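Local coordinates for protein RTX-adhesin (Marinomonas primoryensis, PDB 5IRB) that helps bind its Antarctic bacterium to diatoms and ice as part of a giant calcium-binding adhesin, this piece being a string of beta-sandwich domains, at residues 263-268 with 273-278. Numbering follows the deposited sequence.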
loop_
_atom_site.group_PDB
_atom_site.type_symbol
_atom_site.label_atom_id
_atom_site.label_comp_id
_atom_site.label_asym_id
_atom_site.label_seq_id
_atom_site.Cartn_x
_atom_site.Cartn_y
_atom_site.Cartn_z
ATOM N N TYR A 263 -23.397 -40.791 -15.053
ATOM C CA TYR A 263 -22.152 -41.469 -15.406
ATOM C C TYR A 263 -21.043 -40.418 -15.487
ATOM O O TYR A 263 -21.280 -39.328 -16.004
ATOM C CB TYR A 263 -22.303 -42.202 -16.756
ATOM C CG TYR A 263 -23.237 -43.404 -16.739
ATOM C CD1 TYR A 263 -24.604 -43.259 -16.988
ATOM C CD2 TYR A 263 -22.754 -44.685 -16.488
ATOM C CE1 TYR A 263 -25.461 -44.355 -16.973
ATOM C CE2 TYR A 263 -23.598 -45.781 -16.470
ATOM C CZ TYR A 263 -24.947 -45.614 -16.719
ATOM O OH TYR A 263 -25.770 -46.711 -16.700
ATOM N N THR A 264 -19.838 -40.737 -15.012
ATOM C CA THR A 264 -18.733 -39.780 -15.101
ATOM C C THR A 264 -17.432 -40.425 -15.559
ATOM O O THR A 264 -17.205 -41.618 -15.364
ATOM C CB THR A 264 -18.430 -39.082 -13.739
ATOM O OG1 THR A 264 -18.101 -40.076 -12.760
ATOM C CG2 THR A 264 -19.610 -38.209 -13.251
ATOM N N THR A 265 -16.577 -39.609 -16.157
ATOM C CA THR A 265 -15.244 -40.005 -16.562
ATOM C C THR A 265 -14.454 -38.695 -16.644
ATOM O O THR A 265 -14.953 -37.634 -16.247
ATOM C CB THR A 265 -15.226 -40.799 -17.919
ATOM O OG1 THR A 265 -13.915 -41.321 -18.163
ATOM C CG2 THR A 265 -15.619 -39.909 -19.101
ATOM N N THR A 266 -13.233 -38.766 -17.160
ATOM C CA THR A 266 -12.412 -37.585 -17.330
ATOM C C THR A 266 -11.868 -37.513 -18.745
ATOM O O THR A 266 -11.835 -38.518 -19.467
ATOM C CB THR A 266 -11.237 -37.551 -16.326
ATOM O OG1 THR A 266 -10.428 -38.715 -16.529
ATOM C CG2 THR A 266 -11.754 -37.559 -14.901
ATOM N N VAL A 267 -11.476 -36.309 -19.138
ATOM C CA VAL A 267 -10.894 -36.075 -20.446
ATOM C C VAL A 267 -9.478 -36.630 -20.445
ATOM O O VAL A 267 -8.733 -36.409 -19.473
ATOM C CB VAL A 267 -10.870 -34.559 -20.780
ATOM C CG1 VAL A 267 -10.276 -34.316 -22.168
ATOM C CG2 VAL A 267 -12.262 -33.982 -20.705
ATOM N N ASP A 268 -9.070 -37.297 -21.530
ATOM C CA ASP A 268 -7.699 -37.797 -21.585
ATOM C C ASP A 268 -6.796 -36.816 -22.325
ATOM O O ASP A 268 -7.260 -35.750 -22.732
ATOM C CB ASP A 268 -7.636 -39.208 -22.203
ATOM C CG ASP A 268 -8.009 -39.263 -23.696
ATOM O OD1 ASP A 268 -7.894 -38.269 -24.443
ATOM O OD2 ASP A 268 -8.429 -40.362 -24.129
ATOM N N TRP A 273 -12.714 -38.892 -24.411
ATOM C CA TRP A 273 -13.235 -39.467 -23.191
ATOM C C TRP A 273 -14.083 -40.670 -23.560
ATOM O O TRP A 273 -14.652 -40.718 -24.656
ATOM C CB TRP A 273 -14.032 -38.430 -22.397
ATOM C CG TRP A 273 -15.117 -37.785 -23.202
ATOM C CD1 TRP A 273 -15.046 -36.587 -23.859
ATOM C CD2 TRP A 273 -16.438 -38.271 -23.404
ATOM N NE1 TRP A 273 -16.233 -36.317 -24.492
ATOM C CE2 TRP A 273 -17.126 -37.345 -24.220
ATOM C CE3 TRP A 273 -17.133 -39.422 -22.993
ATOM C CZ2 TRP A 273 -18.440 -37.513 -24.647
ATOM C CZ3 TRP A 273 -18.455 -39.597 -23.412
ATOM C CH2 TRP A 273 -19.094 -38.636 -24.215
ATOM N N SER A 274 -14.142 -41.650 -22.668
ATOM C CA SER A 274 -15.038 -42.800 -22.846
ATOM C C SER A 274 -15.538 -43.231 -21.469
ATOM O O SER A 274 -14.820 -43.099 -20.464
ATOM C CB SER A 274 -14.342 -43.959 -23.573
ATOM O OG SER A 274 -15.250 -45.031 -23.792
ATOM N N VAL A 275 -16.778 -43.703 -21.410
ATOM C CA VAL A 275 -17.318 -44.217 -20.161
ATOM C C VAL A 275 -18.270 -45.370 -20.434
ATOM O O VAL A 275 -18.983 -45.380 -21.445
ATOM C CB VAL A 275 -18.015 -43.091 -19.350
ATOM C CG1 VAL A 275 -19.149 -42.455 -20.135
ATOM C CG2 VAL A 275 -18.486 -43.597 -17.997
ATOM N N ASP A 276 -18.264 -46.362 -19.547
ATOM C CA ASP A 276 -19.131 -47.522 -19.729
ATOM C C ASP A 276 -20.539 -47.261 -19.199
ATOM O O ASP A 276 -20.736 -46.879 -18.047
ATOM C CB ASP A 276 -18.510 -48.754 -19.061
ATOM C CG ASP A 276 -17.373 -49.364 -19.891
ATOM O OD1 ASP A 276 -17.196 -48.987 -21.075
ATOM O OD2 ASP A 276 -16.633 -50.210 -19.348
ATOM N N VAL A 277 -21.519 -47.473 -20.066
ATOM C CA VAL A 277 -22.910 -47.197 -19.747
ATOM C C VAL A 277 -23.751 -48.472 -19.862
ATOM O O VAL A 277 -23.565 -49.243 -20.790
ATOM C CB VAL A 277 -23.459 -46.120 -20.690
ATOM C CG1 VAL A 277 -24.915 -45.815 -20.369
ATOM C CG2 VAL A 277 -22.603 -44.856 -20.585
ATOM N N ALA A 278 -24.659 -48.700 -18.917
ATOM C CA ALA A 278 -25.597 -49.811 -19.030
ATOM C C ALA A 278 -26.478 -49.669 -20.269
ATOM O O ALA A 278 -27.117 -48.637 -20.473
ATOM C CB ALA A 278 -26.460 -49.905 -17.780
HETATM O O HOH W 1 -12.353 -41.016 -20.479
#
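The hydroxyl of Tyr263 is gripped by two groups at the start of helix 279-284: it accepts the backbone N-H of Ala278, the N-cap residue, with OH to N 3.2 Å and an N-H...O angle of 153°, and it hydrogen-bonds to the carboxylate of Asp281. The ring extends along strand 273-278, its CG anti to the carbonyl carbon (chi1 -69°). One face takes the CG1 methyl of Val277 in a CH-pi contact, 4.0 Å from methyl carbon to ring centroid and offset toward the rim. The carbonyl O of Asp276 approaches the same ring obliquely, 3.4 Å from CD2. Farther along, Thr265 faces Val275, and Val275 CG2 rests 3.5 Å from the carbonyl O of Thr264. With Thr265 OG1 anti to the backbone N (chi1 -172°), the hydroxyl sits near Ser274 O and bonds a water at 2.8 Å. The same water donates to Thr266 O (2.7 Å) and accepts from Ser274 N (2.9 Å). Thr265 CG2 packs against Trp273 CB at 3.9 Å. Strands 261-266 and 272-278 are edge strands of the two sheets of the last beta-sandwich domain of this chain, running roughly antiparallel. The two are thus joined here through side chains and a bridging water, with no direct backbone-to-backbone hydrogen bond between these segments, and the tyrosine probably helps hold the turn from strand to helix.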